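Side-chain contacts in Serine/threonine protein phosphatase Stp1 (Streptococcus agalactiae, PDB 2PK0), which probably removes phosphate from serine and threonine residues of proteins as a metal-dependent PP2C-family phosphatase that carries magnesium ions: residues K89-E92 against L93-D97; K216-D219 against D220-Q223. All coordinates share one frame; numbering follows the deposited sequence.

Interaction 1 of 2, residues K89-E92 against L93-D97; sequences KIYE and LGQSD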
loop_
_atom_site.group_PDB
_atom_site.type_symbol
_atom_site.label_atom_id
_atom_site.label_comp_id
_atom_site.label_asym_id
_atom_site.label_seq_id
_atom_site.Cartn_x
_atom_site.Cartn_y
_atom_site.Cartn_z
ATOM N N LYS A 89 15.314 -11.667 -2.796
ATOM C CA LYS A 89 15.316 -12.459 -1.560
ATOM C C LYS A 89 14.058 -13.335 -1.447
ATOM O O LYS A 89 14.124 -14.479 -1.016
ATOM C CB LYS A 89 15.439 -11.551 -0.335
ATOM C CG LYS A 89 15.788 -12.258 0.945
ATOM C CD LYS A 89 15.710 -11.340 2.180
ATOM C CE LYS A 89 15.829 -12.207 3.463
ATOM N NZ LYS A 89 16.340 -11.475 4.688
ATOM N N ILE A 90 12.916 -12.807 -1.861
ATOM C CA ILE A 90 11.667 -13.555 -1.792
ATOM C C ILE A 90 11.535 -14.545 -2.963
ATOM O O ILE A 90 10.951 -15.623 -2.813
ATOM C CB ILE A 90 10.475 -12.574 -1.735
ATOM C CG1 ILE A 90 10.463 -11.883 -0.391
ATOM C CG2 ILE A 90 9.139 -13.250 -1.913
ATOM C CD1 ILE A 90 9.216 -11.150 -0.188
ATOM N N TYR A 91 12.089 -14.192 -4.122
ATOM C CA TYR A 91 12.090 -15.118 -5.252
ATOM C C TYR A 91 12.907 -16.356 -4.918
ATOM O O TYR A 91 12.477 -17.476 -5.161
ATOM C CB TYR A 91 12.667 -14.473 -6.512
ATOM C CG TYR A 91 12.789 -15.457 -7.658
ATOM C CD1 TYR A 91 11.645 -15.942 -8.294
ATOM C CD2 TYR A 91 14.036 -15.913 -8.098
ATOM C CE1 TYR A 91 11.724 -16.847 -9.335
ATOM C CE2 TYR A 91 14.130 -16.826 -9.140
ATOM C CZ TYR A 91 12.963 -17.293 -9.755
ATOM O OH TYR A 91 13.023 -18.199 -10.800
ATOM N N GLU A 92 14.089 -16.130 -4.354
ATOM C CA GLU A 92 15.006 -17.196 -3.997
ATOM C C GLU A 92 14.333 -18.093 -2.967
ATOM O O GLU A 92 14.332 -19.317 -3.108
ATOM C CB GLU A 92 16.283 -16.605 -3.411
ATOM C CG GLU A 92 17.560 -17.006 -4.117
ATOM C CD GLU A 92 17.890 -16.119 -5.324
ATOM O OE1 GLU A 92 17.313 -16.344 -6.414
ATOM O OE2 GLU A 92 18.756 -15.214 -5.183
ATOM N N LEU A 93 13.723 -17.472 -1.960
ATOM C CA LEU A 93 12.998 -18.189 -0.910
ATOM C C LEU A 93 11.767 -18.913 -1.468
ATOM O O LEU A 93 11.380 -19.969 -0.966
ATOM C CB LEU A 93 12.598 -17.221 0.204
ATOM C CG LEU A 93 11.972 -17.777 1.487
ATOM C CD1 LEU A 93 12.966 -18.639 2.272
ATOM C CD2 LEU A 93 11.446 -16.650 2.352
ATOM N N GLY A 94 11.180 -18.365 -2.528
ATOM C CA GLY A 94 10.096 -19.038 -3.235
ATOM C C GLY A 94 10.559 -20.303 -3.940
ATOM O O GLY A 94 9.801 -21.260 -4.070
ATOM N N GLN A 95 11.811 -20.306 -4.392
ATOM C CA GLN A 95 12.358 -21.442 -5.123
ATOM C C GLN A 95 12.797 -22.601 -4.213
ATOM O O GLN A 95 12.478 -23.755 -4.500
ATOM C CB GLN A 95 13.519 -21.006 -6.030
ATOM C CG GLN A 95 13.111 -20.223 -7.279
ATOM C CD GLN A 95 12.120 -20.976 -8.177
ATOM O OE1 GLN A 95 11.084 -20.432 -8.563
ATOM N NE2 GLN A 95 12.438 -22.227 -8.511
ATOM N N SER A 96 13.489 -22.287 -3.112
ATOM C CA SER A 96 14.225 -23.299 -2.318
ATOM C C SER A 96 13.386 -24.168 -1.366
ATOM O O SER A 96 13.816 -25.257 -0.972
ATOM C CB SER A 96 15.420 -22.670 -1.572
ATOM O OG SER A 96 15.010 -22.039 -0.365
ATOM N N ASP A 97 12.220 -23.680 -0.964
ATOM C CA ASP A 97 11.178 -24.570 -0.470
ATOM C C ASP A 97 10.192 -24.552 -1.611
ATOM O O ASP A 97 10.296 -23.717 -2.501
ATOM C CB ASP A 97 10.542 -24.045 0.825
ATOM C CG ASP A 97 9.525 -25.028 1.447
ATOM O OD1 ASP A 97 8.458 -25.275 0.830
ATOM O OD2 ASP A 97 9.780 -25.534 2.568
#
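Tyr91 and Gln95 meet one turn apart near the C-terminal end of helix 72-96, one of the helices flanking the beta-sandwich of the PP2C fold. Gln95 lays its aliphatic CG over one face of the Tyr91 ring in a CH-pi contact, 4.1 Å from the centroid and displaced toward the rim. With CG anti to the backbone N (chi1 175°), Tyr91 projects outward and leans toward the C-terminal end; chi1 -73° sets Gln95 CG over the ring, and the bend at chi2 brings OE1 round toward Tyr91 CE1 and OH. A long, flexible amide suits this outer side, where CG covers an aromatic face while the polar end stays at the surface; OE1 of Gln95 lies 3.7 Å from Tyr91 OH, and amide and ring planes differ by 36°.

The inner side is packed far more closely. Buried Ile90 presses its branched, apolar side chain on Ala52 and Thr56 of helix 48-64, and partly exposed Leu93 on Ile51 and Met55; at the edge, exposed Lys89 forms a salt bridge with Asp59. Gly94 N gives its hydrogen to Ile90 O at 2.8 Å. In the last turn Glu92 O accepts from both Ser96 N (3.1 Å) and Gln95 N (3.0 Å).

Interaction 2 of 2, residues K216-D219 against D220-Q223; sequences KTLD and DKNQ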
loop_
_atom_site.group_PDB
_atom_site.type_symbol
_atom_site.label_atom_id
_atom_site.label_comp_id
_atom_site.label_asym_id
_atom_site.label_seq_id
_atom_site.Cartn_x
_atom_site.Cartn_y
_atom_site.Cartn_z
ATOM N N LYS A 216 -14.978 12.087 14.251
ATOM C CA LYS A 216 -14.658 10.887 15.003
ATOM C C LYS A 216 -13.129 10.830 15.014
ATOM O O LYS A 216 -12.484 11.543 14.241
ATOM C CB LYS A 216 -15.166 9.645 14.265
ATOM C CG LYS A 216 -16.644 9.268 14.450
ATOM C CD LYS A 216 -16.958 7.947 13.709
ATOM C CE LYS A 216 -18.117 7.177 14.346
ATOM N NZ LYS A 216 -17.873 5.695 14.371
ATOM N N THR A 217 -12.539 9.978 15.857
ATOM C CA THR A 217 -11.087 9.824 15.853
ATOM C C THR A 217 -10.655 9.048 14.619
ATOM O O THR A 217 -11.479 8.378 13.979
ATOM C CB THR A 217 -10.588 9.013 17.017
ATOM O OG1 THR A 217 -11.177 7.720 16.925
ATOM C CG2 THR A 217 -10.933 9.658 18.354
ATOM N N LEU A 218 -9.362 9.144 14.301
ATOM C CA LEU A 218 -8.789 8.481 13.140
ATOM C C LEU A 218 -8.923 6.962 13.276
ATOM O O LEU A 218 -9.407 6.287 12.359
ATOM C CB LEU A 218 -7.324 8.868 12.985
ATOM C CG LEU A 218 -6.822 8.709 11.556
ATOM C CD1 LEU A 218 -7.653 9.599 10.615
ATOM C CD2 LEU A 218 -5.314 8.996 11.458
ATOM N N ASP A 219 -8.522 6.459 14.445
ATOM C CA ASP A 219 -8.706 5.067 14.831
ATOM C C ASP A 219 -10.162 4.556 14.679
ATOM O O ASP A 219 -10.360 3.429 14.196
ATOM C CB ASP A 219 -8.189 4.821 16.265
ATOM C CG ASP A 219 -6.655 4.666 16.349
ATOM O OD1 ASP A 219 -5.959 4.700 15.319
ATOM O OD2 ASP A 219 -6.129 4.502 17.468
ATOM N N ASP A 220 -11.165 5.364 15.067
ATOM C CA ASP A 220 -12.582 4.975 14.871
ATOM C C ASP A 220 -12.962 4.961 13.390
ATOM O O ASP A 220 -13.768 4.125 12.958
ATOM C CB ASP A 220 -13.571 5.894 15.609
ATOM C CG ASP A 220 -13.701 5.586 17.107
ATOM O OD1 ASP A 220 -13.015 4.669 17.608
ATOM O OD2 ASP A 220 -14.498 6.283 17.790
ATOM N N LYS A 221 -12.400 5.899 12.626
ATOM C CA LYS A 221 -12.663 5.992 11.196
ATOM C C LYS A 221 -12.096 4.791 10.445
ATOM O O LYS A 221 -12.737 4.268 9.531
ATOM C CB LYS A 221 -12.092 7.290 10.619
ATOM C CG LYS A 221 -12.938 8.539 10.870
ATOM C CD LYS A 221 -12.049 9.781 10.905
ATOM C CE LYS A 221 -12.858 11.062 10.916
ATOM N NZ LYS A 221 -11.988 12.219 10.578
ATOM N N ASN A 222 -10.907 4.346 10.854
ATOM C CA ASN A 222 -10.265 3.199 10.248
ATOM C C ASN A 222 -11.079 1.949 10.532
ATOM O O ASN A 222 -11.233 1.101 9.657
ATOM C CB ASN A 222 -8.848 3.049 10.793
ATOM C CG ASN A 222 -7.844 2.575 9.736
ATOM O OD1 ASN A 222 -8.207 1.955 8.731
ATOM N ND2 ASN A 222 -6.566 2.864 9.978
ATOM N N GLN A 223 -11.624 1.857 11.743
ATOM C CA GLN A 223 -12.522 0.765 12.129
ATOM C C GLN A 223 -13.796 0.780 11.288
ATOM O O GLN A 223 -14.258 -0.263 10.841
ATOM C CB GLN A 223 -12.845 0.818 13.637
ATOM C CG GLN A 223 -13.580 -0.409 14.186
ATOM C CD GLN A 223 -12.952 -1.726 13.728
ATOM O OE1 GLN A 223 -13.526 -2.455 12.898
ATOM N NE2 GLN A 223 -11.752 -2.032 14.258
HETATM O O HOH W 1 -9.874 12.396 12.607
#
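A chi1 of 61° places Thr217 OG1 between its own backbone N and carbonyl carbon, turned to the start of helix 218-231, where it takes the hydrogen of Asp220 N at 3.0 Å. This is an N-cap: a short, branched hydroxyl side chain fits here because its oxygen substitutes for the carbonyl that an earlier turn would have offered. In Asp220, chi1 -79° turns CG to lie alongside Thr217 OG1, 3.3 Å away. Its carboxylate and that of Asp219, whose OD1 is hydrogen-bonded to Ser9 OG, would probably interact favourably with the helix dipole, both being in the first turn.

Lys221 starts from a similar chi1 but runs out extended, drawing its methylenes back along the preceding backbone: CG lies 3.4 Å from Thr217 O, and CE 3.4 Å from Lys216 O. One water ties the end down, accepting from Lys221 NZ at 2.9 Å and donating to Lys216 O at 3.2 Å. The length of lysine lets NZ of this buried residue also hydrogen-bond to Leu212 O, at the end of the preceding helix 205-212, whereas the Lys216 ammonium pairs with Asp224, a turn beyond Asp220.

The inner face of helix 218-231 packs over two neighbouring antiparallel strands, Leu218 and Asn222 touching Ser9 and Leu11 of strand 6-13 and Tyr244, Val240 and Leu242 of strand 238-245.

Interaction 1 precedes interaction 2 along the chain, and the two lie on opposite sides of its centre, their own centres about 38 Å apart and their nearest atoms about 23 Å. Residues 89-97 finish helix 72-96, whereas residues 216-223 begin helix 218-231. Helix 218-231 rests on strands 6-13 and 238-245 of one antiparallel sheet; helix 72-96 packs beside helix 48-64 in the helical layer on the opposite side of the sandwich. The contacts thus end one helix and start another in the two outer layers of the alpha-beta-beta-alpha PP2C fold. Neither includes a residue of the magnesium sites, though the Ile90 side chain in interaction 1 is about 12 Å from a magnesium ion.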